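Local coordinates for protein sortase B (Listeria monocytogenes serovar 1/2a, PDB 5JCV) that anchors surface proteins to the cell wall, cleaving their C-terminal sorting signal and carrying the substrate as a thioester before transpeptidation, at residues I21-D26 / L84-D89; D91-H96 / V110-V115; F122-T127 / I160-T165. All coordinates share one frame; numbering follows the deposited sequence.

Contact 1 of 3, residues I21-D26 / L84-D89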
loop_
_atom_site.group_PDB
_atom_site.type_symbol
_atom_site.label_atom_id
_atom_site.label_comp_id
_atom_site.label_asym_id
_atom_site.label_seq_id
_atom_site.Cartn_x
_atom_site.Cartn_y
_atom_site.Cartn_z
ATOM N N ILE A 21 -12.141 -17.860 3.627
ATOM C CA ILE A 21 -12.293 -18.757 4.784
ATOM C C ILE A 21 -12.482 -20.211 4.343
ATOM O O ILE A 21 -13.159 -20.469 3.357
ATOM C CB ILE A 21 -13.528 -18.301 5.633
ATOM C CG1 ILE A 21 -13.313 -16.877 6.212
ATOM C CG2 ILE A 21 -13.834 -19.266 6.761
ATOM C CD1 ILE A 21 -12.090 -16.715 7.086
ATOM N N ASP A 22 -11.914 -21.154 5.087
ATOM C CA ASP A 22 -12.025 -22.610 4.809
ATOM C C ASP A 22 -11.367 -22.988 3.479
ATOM O O ASP A 22 -11.806 -23.897 2.801
ATOM C CB ASP A 22 -13.486 -23.092 4.856
ATOM C CG ASP A 22 -14.169 -22.781 6.215
ATOM O OD1 ASP A 22 -13.489 -22.667 7.246
ATOM O OD2 ASP A 22 -15.391 -22.658 6.258
ATOM N N THR A 23 -10.314 -22.271 3.098
ATOM C CA THR A 23 -9.499 -22.665 1.933
ATOM C C THR A 23 -8.064 -22.400 2.246
ATOM O O THR A 23 -7.770 -21.830 3.286
ATOM C CB THR A 23 -9.868 -21.911 0.654
ATOM O OG1 THR A 23 -9.331 -20.574 0.694
ATOM C CG2 THR A 23 -11.372 -21.871 0.474
ATOM N N GLU A 24 -7.167 -22.784 1.345
ATOM C CA GLU A 24 -5.780 -22.402 1.480
ATOM C C GLU A 24 -5.575 -20.972 1.049
ATOM O O GLU A 24 -4.474 -20.494 1.174
ATOM C CB GLU A 24 -4.860 -23.301 0.629
ATOM C CG GLU A 24 -4.930 -24.767 1.009
ATOM C CD GLU A 24 -3.695 -25.570 0.596
ATOM O OE1 GLU A 24 -2.679 -25.007 0.167
ATOM O OE2 GLU A 24 -3.768 -26.819 0.654
ATOM N N ILE A 25 -6.596 -20.305 0.494
ATOM C CA ILE A 25 -6.389 -19.008 -0.177
ATOM C C ILE A 25 -6.344 -17.906 0.888
ATOM O O ILE A 25 -7.383 -17.472 1.419
ATOM C CB ILE A 25 -7.485 -18.677 -1.197
ATOM C CG1 ILE A 25 -7.443 -19.709 -2.307
ATOM C CG2 ILE A 25 -7.232 -17.271 -1.784
ATOM C CD1 ILE A 25 -8.663 -19.710 -3.195
ATOM N N ASP A 26 -5.124 -17.554 1.258
ATOM C CA ASP A 26 -4.847 -16.577 2.297
ATOM C C ASP A 26 -3.460 -16.093 1.928
ATOM O O ASP A 26 -2.474 -16.588 2.445
ATOM C CB ASP A 26 -4.854 -17.246 3.667
ATOM C CG ASP A 26 -4.735 -16.223 4.832
ATOM O OD1 ASP A 26 -4.566 -14.987 4.605
ATOM O OD2 ASP A 26 -4.840 -16.678 5.978
ATOM N N LEU A 84 -10.438 -22.552 -5.668
ATOM C CA LEU A 84 -11.552 -21.852 -6.352
ATOM C C LEU A 84 -12.656 -22.840 -6.794
ATOM O O LEU A 84 -13.860 -22.507 -6.816
ATOM C CB LEU A 84 -11.037 -21.018 -7.575
ATOM C CG LEU A 84 -10.201 -19.755 -7.307
ATOM C CD1 LEU A 84 -10.020 -18.854 -8.528
ATOM C CD2 LEU A 84 -10.861 -18.975 -6.203
ATOM N N ARG A 85 -12.245 -24.064 -7.114
ATOM C CA ARG A 85 -13.171 -25.108 -7.552
ATOM C C ARG A 85 -14.182 -25.512 -6.465
ATOM O O ARG A 85 -15.219 -26.127 -6.757
ATOM C CB ARG A 85 -12.376 -26.332 -8.022
ATOM C CG ARG A 85 -11.742 -27.051 -6.826
ATOM C CD ARG A 85 -10.979 -28.328 -7.157
ATOM N NE ARG A 85 -10.389 -28.915 -5.965
ATOM C CZ ARG A 85 -9.697 -30.055 -5.949
ATOM N NH1 ARG A 85 -9.524 -30.772 -7.067
ATOM N NH2 ARG A 85 -9.197 -30.497 -4.796
ATOM N N LYS A 86 -13.899 -25.197 -5.204
ATOM C CA LYS A 86 -14.900 -25.490 -4.152
ATOM C C LYS A 86 -16.249 -24.791 -4.405
ATOM O O LYS A 86 -17.323 -25.276 -3.995
ATOM C CB LYS A 86 -14.386 -25.089 -2.780
ATOM C CG LYS A 86 -13.183 -25.882 -2.255
ATOM C CD LYS A 86 -12.730 -25.284 -0.922
ATOM C CE LYS A 86 -11.642 -26.095 -0.251
ATOM N NZ LYS A 86 -12.212 -27.222 0.551
ATOM N N TYR A 87 -16.203 -23.668 -5.095
ATOM C CA TYR A 87 -17.401 -22.971 -5.471
ATOM C C TYR A 87 -18.315 -23.702 -6.472
ATOM O O TYR A 87 -19.401 -23.219 -6.711
ATOM C CB TYR A 87 -17.061 -21.518 -5.940
ATOM C CG TYR A 87 -16.772 -20.608 -4.773
ATOM C CD1 TYR A 87 -17.800 -20.144 -4.004
ATOM C CD2 TYR A 87 -15.480 -20.231 -4.429
ATOM C CE1 TYR A 87 -17.582 -19.328 -2.904
ATOM C CE2 TYR A 87 -15.239 -19.418 -3.312
ATOM C CZ TYR A 87 -16.312 -18.973 -2.544
ATOM O OH TYR A 87 -16.180 -18.129 -1.423
ATOM N N LEU A 88 -17.903 -24.832 -7.063
ATOM C CA LEU A 88 -18.812 -25.651 -7.886
ATOM C C LEU A 88 -19.713 -26.550 -7.032
ATOM O O LEU A 88 -20.677 -27.102 -7.529
ATOM C CB LEU A 88 -18.019 -26.576 -8.820
ATOM C CG LEU A 88 -17.136 -25.936 -9.884
ATOM C CD1 LEU A 88 -16.302 -27.001 -10.582
ATOM C CD2 LEU A 88 -18.004 -25.153 -10.868
ATOM N N ASP A 89 -19.339 -26.725 -5.764
ATOM C CA ASP A 89 -20.141 -27.366 -4.719
ATOM C C ASP A 89 -21.072 -26.310 -4.134
ATOM O O ASP A 89 -20.618 -25.341 -3.498
ATOM C CB ASP A 89 -19.177 -27.903 -3.665
ATOM C CG ASP A 89 -19.862 -28.498 -2.450
ATOM O OD1 ASP A 89 -21.109 -28.419 -2.359
ATOM O OD2 ASP A 89 -19.105 -29.025 -1.577
#

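Contact 2 of 3, residues D91-H96 / V110-V115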
loop_
_atom_site.group_PDB
_atom_site.type_symbol
_atom_site.label_atom_id
_atom_site.label_comp_id
_atom_site.label_asym_id
_atom_site.label_seq_id
_atom_site.Cartn_x
_atom_site.Cartn_y
_atom_site.Cartn_z
ATOM N N ASP A 91 -23.091 -26.317 -1.675
ATOM C CA ASP A 91 -23.044 -26.215 -0.219
ATOM C C ASP A 91 -21.978 -25.218 0.203
ATOM O O ASP A 91 -22.222 -24.357 1.048
ATOM C CB ASP A 91 -22.728 -27.568 0.424
ATOM C CG ASP A 91 -23.877 -28.580 0.296
ATOM O OD1 ASP A 91 -25.009 -28.196 -0.111
ATOM O OD2 ASP A 91 -23.621 -29.769 0.613
ATOM N N PHE A 92 -20.788 -25.327 -0.392
ATOM C CA PHE A 92 -19.720 -24.386 -0.076
ATOM C C PHE A 92 -20.091 -22.933 -0.390
ATOM O O PHE A 92 -19.769 -22.018 0.381
ATOM C CB PHE A 92 -18.433 -24.757 -0.779
ATOM C CG PHE A 92 -17.243 -23.987 -0.273
ATOM C CD1 PHE A 92 -16.486 -24.471 0.801
ATOM C CD2 PHE A 92 -16.912 -22.744 -0.832
ATOM C CE1 PHE A 92 -15.390 -23.748 1.266
ATOM C CE2 PHE A 92 -15.833 -22.027 -0.361
ATOM C CZ PHE A 92 -15.067 -22.528 0.677
ATOM N N LEU A 93 -20.742 -22.715 -1.517
ATOM C CA LEU A 93 -21.062 -21.359 -1.944
ATOM C C LEU A 93 -22.078 -20.717 -1.008
ATOM O O LEU A 93 -21.931 -19.553 -0.627
ATOM C CB LEU A 93 -21.607 -21.359 -3.373
ATOM C CG LEU A 93 -22.298 -20.062 -3.815
ATOM C CD1 LEU A 93 -21.315 -18.927 -3.972
ATOM C CD2 LEU A 93 -23.060 -20.272 -5.113
ATOM N N VAL A 94 -23.096 -21.475 -0.627
ATOM C CA VAL A 94 -24.108 -20.953 0.283
ATOM C C VAL A 94 -23.451 -20.550 1.611
ATOM O O VAL A 94 -23.691 -19.465 2.146
ATOM C CB VAL A 94 -25.237 -21.980 0.536
ATOM C CG1 VAL A 94 -26.172 -21.502 1.655
ATOM C CG2 VAL A 94 -26.021 -22.229 -0.746
ATOM N N ALA A 95 -22.620 -21.433 2.133
ATOM C CA ALA A 95 -21.855 -21.134 3.328
ATOM C C ALA A 95 -20.733 -20.068 3.116
ATOM O O ALA A 95 -20.148 -19.595 4.079
ATOM C CB ALA A 95 -21.275 -22.424 3.893
ATOM N N HIS A 96 -20.397 -19.688 1.890
ATOM C CA HIS A 96 -19.316 -18.693 1.721
ATOM C C HIS A 96 -19.649 -17.687 0.634
ATOM O O HIS A 96 -18.892 -17.503 -0.289
ATOM C CB HIS A 96 -17.979 -19.386 1.427
ATOM C CG HIS A 96 -17.572 -20.372 2.471
ATOM N ND1 HIS A 96 -17.997 -21.685 2.462
ATOM C CD2 HIS A 96 -16.794 -20.233 3.569
ATOM C CE1 HIS A 96 -17.493 -22.315 3.511
ATOM N NE2 HIS A 96 -16.761 -21.453 4.199
ATOM N N VAL A 110 -16.206 -8.948 -0.570
ATOM C CA VAL A 110 -16.720 -9.115 -1.906
ATOM C C VAL A 110 -17.850 -10.118 -1.882
ATOM O O VAL A 110 -17.712 -11.190 -1.300
ATOM C CB VAL A 110 -15.614 -9.637 -2.834
ATOM C CG1 VAL A 110 -16.152 -9.739 -4.251
ATOM C CG2 VAL A 110 -14.388 -8.713 -2.806
ATOM N N GLU A 111 -18.937 -9.768 -2.556
ATOM C CA GLU A 111 -20.143 -10.559 -2.614
ATOM C C GLU A 111 -20.223 -11.313 -3.954
ATOM O O GLU A 111 -20.517 -10.726 -5.019
ATOM C CB GLU A 111 -21.350 -9.616 -2.468
ATOM C CG GLU A 111 -22.499 -10.214 -1.703
ATOM C CD GLU A 111 -23.742 -9.322 -1.608
ATOM O OE1 GLU A 111 -23.668 -8.065 -1.752
ATOM O OE2 GLU A 111 -24.822 -9.924 -1.357
ATOM N N ILE A 112 -19.999 -12.619 -3.899
ATOM C CA ILE A 112 -19.961 -13.442 -5.096
ATOM C C ILE A 112 -21.329 -13.521 -5.783
ATOM O O ILE A 112 -22.347 -13.800 -5.150
ATOM C CB ILE A 112 -19.492 -14.867 -4.745
ATOM C CG1 ILE A 112 -18.020 -14.845 -4.332
ATOM C CG2 ILE A 112 -19.681 -15.801 -5.931
ATOM C CD1 ILE A 112 -17.619 -16.020 -3.457
ATOM N N PHE A 113 -21.338 -13.288 -7.084
ATOM C CA PHE A 113 -22.551 -13.362 -7.878
ATOM C C PHE A 113 -22.471 -14.287 -9.117
ATOM O O PHE A 113 -23.508 -14.622 -9.697
ATOM C CB PHE A 113 -22.962 -11.966 -8.298
ATOM C CG PHE A 113 -22.081 -11.356 -9.356
ATOM C CD1 PHE A 113 -22.370 -11.528 -10.696
ATOM C CD2 PHE A 113 -21.000 -10.575 -9.011
ATOM C CE1 PHE A 113 -21.565 -10.971 -11.666
ATOM C CE2 PHE A 113 -20.203 -10.008 -9.979
ATOM C CZ PHE A 113 -20.484 -10.210 -11.304
ATOM N N ALA A 114 -21.267 -14.718 -9.504
ATOM C CA ALA A 114 -21.089 -15.634 -10.660
ATOM C C ALA A 114 -19.925 -16.568 -10.456
ATOM O O ALA A 114 -18.850 -16.177 -10.018
ATOM C CB ALA A 114 -20.871 -14.852 -11.951
ATOM N N VAL A 115 -20.147 -17.805 -10.841
ATOM C CA VAL A 115 -19.178 -18.901 -10.679
ATOM C C VAL A 115 -19.241 -19.772 -11.949
ATOM O O VAL A 115 -20.312 -20.205 -12.326
ATOM C CB VAL A 115 -19.579 -19.734 -9.455
ATOM C CG1 VAL A 115 -18.822 -21.032 -9.389
ATOM C CG2 VAL A 115 -19.438 -18.926 -8.177
#

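Contact 3 of 3, residues F122-T127 / I160-T165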
loop_
_atom_site.group_PDB
_atom_site.type_symbol
_atom_site.label_atom_id
_atom_site.label_comp_id
_atom_site.label_asym_id
_atom_site.label_seq_id
_atom_site.Cartn_x
_atom_site.Cartn_y
_atom_site.Cartn_z
ATOM N N PHE A 122 -13.248 -16.491 -23.202
ATOM C CA PHE A 122 -12.504 -15.653 -22.256
ATOM C C PHE A 122 -13.037 -14.210 -22.241
ATOM O O PHE A 122 -12.342 -13.273 -21.878
ATOM C CB PHE A 122 -10.988 -15.661 -22.599
ATOM C CG PHE A 122 -10.249 -16.951 -22.247
ATOM C CD1 PHE A 122 -10.815 -17.956 -21.455
ATOM C CD2 PHE A 122 -8.953 -17.141 -22.709
ATOM C CE1 PHE A 122 -10.103 -19.118 -21.140
ATOM C CE2 PHE A 122 -8.246 -18.295 -22.402
ATOM C CZ PHE A 122 -8.819 -19.279 -21.606
ATOM N N TYR A 123 -14.281 -14.047 -22.645
ATOM C CA TYR A 123 -14.937 -12.773 -22.613
ATOM C C TYR A 123 -14.749 -12.061 -21.242
ATOM O O TYR A 123 -14.531 -10.843 -21.158
ATOM C CB TYR A 123 -16.403 -13.028 -22.903
ATOM C CG TYR A 123 -17.203 -11.787 -22.996
ATOM C CD1 TYR A 123 -17.243 -11.059 -24.189
ATOM C CD2 TYR A 123 -17.913 -11.303 -21.899
ATOM C CE1 TYR A 123 -17.976 -9.896 -24.301
ATOM C CE2 TYR A 123 -18.651 -10.132 -22.005
ATOM C CZ TYR A 123 -18.677 -9.443 -23.219
ATOM O OH TYR A 123 -19.394 -8.288 -23.365
ATOM N N TYR A 124 -14.805 -12.841 -20.169
ATOM C CA TYR A 124 -14.704 -12.332 -18.809
ATOM C C TYR A 124 -13.441 -11.533 -18.502
ATOM O O TYR A 124 -13.402 -10.833 -17.477
ATOM C CB TYR A 124 -14.793 -13.498 -17.804
ATOM C CG TYR A 124 -13.515 -14.282 -17.592
ATOM C CD1 TYR A 124 -12.634 -13.919 -16.596
ATOM C CD2 TYR A 124 -13.191 -15.373 -18.377
ATOM C CE1 TYR A 124 -11.476 -14.629 -16.364
ATOM C CE2 TYR A 124 -12.032 -16.107 -18.148
ATOM C CZ TYR A 124 -11.172 -15.719 -17.143
ATOM O OH TYR A 124 -9.988 -16.378 -16.869
ATOM N N ILE A 125 -12.404 -11.628 -19.340
ATOM C CA ILE A 125 -11.164 -10.919 -19.012
ATOM C C ILE A 125 -11.152 -9.462 -19.506
ATOM O O ILE A 125 -10.098 -8.806 -19.442
ATOM C CB ILE A 125 -9.911 -11.618 -19.564
ATOM C CG1 ILE A 125 -9.763 -11.381 -21.088
ATOM C CG2 ILE A 125 -9.928 -13.074 -19.191
ATOM C CD1 ILE A 125 -8.459 -11.866 -21.698
ATOM N N GLU A 126 -12.271 -8.977 -20.045
ATOM C CA GLU A 126 -12.371 -7.572 -20.434
ATOM C C GLU A 126 -12.219 -6.665 -19.227
ATOM O O GLU A 126 -12.866 -6.879 -18.170
ATOM C CB GLU A 126 -13.701 -7.307 -21.100
ATOM C CG GLU A 126 -13.780 -5.948 -21.755
ATOM C CD GLU A 126 -14.949 -5.861 -22.704
ATOM O OE1 GLU A 126 -15.326 -6.920 -23.262
ATOM O OE2 GLU A 126 -15.484 -4.744 -22.881
ATOM N N THR A 127 -11.327 -5.685 -19.360
ATOM C CA THR A 127 -11.179 -4.623 -18.364
ATOM C C THR A 127 -11.612 -3.220 -18.815
ATOM O O THR A 127 -11.696 -2.319 -17.981
ATOM C CB THR A 127 -9.739 -4.555 -17.817
ATOM O OG1 THR A 127 -8.801 -4.359 -18.885
ATOM C CG2 THR A 127 -9.413 -5.848 -17.086
ATOM N N ILE A 160 -16.632 -4.769 -9.898
ATOM C CA ILE A 160 -16.408 -6.177 -9.524
ATOM C C ILE A 160 -14.964 -6.620 -9.433
ATOM O O ILE A 160 -14.034 -5.921 -9.824
ATOM C CB ILE A 160 -17.116 -7.151 -10.472
ATOM C CG1 ILE A 160 -16.406 -7.218 -11.815
ATOM C CG2 ILE A 160 -18.578 -6.768 -10.656
ATOM C CD1 ILE A 160 -17.141 -8.086 -12.814
ATOM N N ILE A 161 -14.796 -7.798 -8.857
ATOM C CA ILE A 161 -13.503 -8.434 -8.775
ATOM C C ILE A 161 -13.670 -9.871 -9.269
ATOM O O ILE A 161 -14.686 -10.512 -8.994
ATOM C CB ILE A 161 -12.881 -8.317 -7.382
ATOM C CG1 ILE A 161 -11.703 -9.277 -7.210
ATOM C CG2 ILE A 161 -13.906 -8.566 -6.324
ATOM C CD1 ILE A 161 -10.744 -8.888 -6.115
ATOM N N THR A 162 -12.683 -10.325 -10.059
ATOM C CA THR A 162 -12.701 -11.630 -10.699
ATOM C C THR A 162 -11.502 -12.387 -10.182
ATOM O O THR A 162 -10.351 -11.892 -10.256
ATOM C CB THR A 162 -12.579 -11.513 -12.241
ATOM O OG1 THR A 162 -13.623 -10.684 -12.752
ATOM C CG2 THR A 162 -12.690 -12.853 -12.910
ATOM N N LEU A 163 -11.766 -13.572 -9.643
ATOM C CA LEU A 163 -10.712 -14.480 -9.318
ATOM C C LEU A 163 -10.656 -15.555 -10.413
ATOM O O LEU A 163 -11.668 -16.143 -10.763
ATOM C CB LEU A 163 -10.977 -15.082 -7.952
ATOM C CG LEU A 163 -11.162 -14.130 -6.789
ATOM C CD1 LEU A 163 -11.288 -14.946 -5.544
ATOM C CD2 LEU A 163 -10.046 -13.127 -6.566
ATOM N N SER A 164 -9.469 -15.812 -10.948
ATOM C CA SER A 164 -9.315 -16.797 -12.038
ATOM C C SER A 164 -8.033 -17.577 -11.950
ATOM O O SER A 164 -6.962 -17.011 -11.655
ATOM C CB SER A 164 -9.296 -16.067 -13.358
ATOM O OG SER A 164 -9.137 -16.927 -14.479
ATOM N N THR A 165 -8.117 -18.870 -12.235
ATOM C CA THR A 165 -6.924 -19.677 -12.353
ATOM C C THR A 165 -6.303 -19.305 -13.695
ATOM O O THR A 165 -6.959 -18.714 -14.535
ATOM C CB THR A 165 -7.195 -21.203 -12.251
ATOM O OG1 THR A 165 -8.080 -21.633 -13.285
ATOM C CG2 THR A 165 -7.838 -21.566 -10.888
#

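Contact 1 of 3, residues I21-D26 / L84-D89
Ile25 and Leu84 mark the closest backbone approach of residues 21-26 and 84-89, with 8.5 Å between Ile25 CA and Leu84 CA. No hydrogen bond joins the two segments. They meet through side chains and one carbonyl group. Asp22 has a left-handed backbone conformation (phi 64°) in the loop of residues 21-26. Residues 84-88 belong to a 3-10 segment, in which Tyr87 N bonds to Leu84 O at 3.1 Å. Leu88 N and Asp89 N repeat this step to Arg85 O and Lys86 O.

In the apolar part of the contact, Ile25 CD1 lies 3.8 Å from Leu84 CD2. The two side chains cross at about a right angle. The other neighbours of Leu84 include Met177 and Ile179 of strand 176-182. The contact thus sets the loop of an antiparallel hairpin, strands 14-19 and 26-30 of the sortase domain, against the segment that leads into helix 90-95.

Lys86 supplies the second part through its aliphatic chain. Its CD is 3.9 Å from Thr23 CG2, and the two side chains run past each other in opposite directions. The lysine chain is extended as far as CE and then bends (chi4 -84°). CE comes within 3.8 Å of Asp22 O, while NZ stays 4.0 Å from Asp22 O, with no hydrogen bond. Thr23 also forms an ST turn: its OG1 accepts from Ile25 N at 2.8 Å. The same hydroxyl bonds to Ile20 O, which fixes its rotation and leaves CG2 on the side of Lys86. Nearby, Glu24 N bonds to Asp83 OD2, a polar tie between the same two loops.

Contact 2 of 3, residues D91-H96 / V110-V115
Ile112 meets Leu93 and His96 with its two methyl ends. Here helix 90-95 packs against strand 107-118 of the sortase beta-barrel, with strand 98-102 following the helix and pairing antiparallel with strand 107-118. Leu93 CD1 approaches Ile112 CG2 at 4.0 Å, and the two side chains cross at a slant. Leu93 CG is anti to the backbone N (chi1 166°), which carries its branch toward the strand. Ile112 CD1 lies 3.7 Å from His96 O.

That carbonyl oxygen also bonds to Tyr87 OH. The Tyr87 side chain therefore joins His96 to the strand, and it touches both Leu93 and Ile112. Just past Ile112 the strand has a classic beta bulge, with Phe113 and Ala114 together opposite Gln180.

Within 91-96, the His96 and Phe92 rings lie against each other: His96 ND1 sits 3.3 Å above the plane of the Phe92 ring, over its centre. The same ND1 donates to Phe92 O at 2.8 Å, in the carbonyl plane and on a lone pair, with an N-H...O angle of 153°.

Contact 3 of 3, residues F122-T127 / I160-T165
Tyr124 has the ring that carries this contact, and one of its faces is covered by its own neighbour: Ile125 CG2 lies 3.5 Å above the Tyr124 ring plane, over its centre. Thr162 CG2 and Ser164 OG approach the ring at a slant. Tyr124 sits in a short 3-10 turn in the loop between strand 107-118 and helix 132-145. Strand 160-165, which it meets, is the seventh strand of the sortase beta-barrel; in this family the catalytic cysteine lies at the end of that strand, and the same is probable here.

Tyr124 CG is placed between the backbone N and the carbonyl carbon (chi1 81°), and the side chain reaches toward the strand. Thr162 CG2 is 3.8 Å from Tyr124 CD1. The hydroxyl of Thr162 bonds to Asn67 ND2 and Gln180 NE2, while its methyl meets the ring. Tyr116, Thr118 and Val178 also touch Tyr124 and help to bury it.

At the phenol end, Tyr124 OH donates to Ser164 OG at 2.6 Å. Arg176 NH1 is a second partner of this OH, so two bonds grip the buried oxygen. Ser164 passes the chain of bonds on: its OG donates to Thr165 O at 2.8 Å, with the donor tilted 19° from the carbonyl plane.

Overall arrangement
Contacts 1 and 2 are neighbours, with centres about 10 Å apart. Asp22 OD2 probably bonds to His96 NE2 at 2.8 Å, tying the hairpin loop to segment 91-96. Contact 3 stands farther off, its centre about 17 Å from that of contact 1 and about 16 Å from that of contact 2. Leu84 CD1 of contact 1 packs 3.9 Å from Leu163 C. Contacts 2 and 3 share one beta-sheet, and Val110 CG1 lies 3.3 Å from Ile161 CG2. Strand 160-165 probably ends at the active-site cysteine, as in other sortases, which would put contact 3 nearest the active site. All three lie in the sortase domain of a longer membrane protein, here without its transmembrane helix.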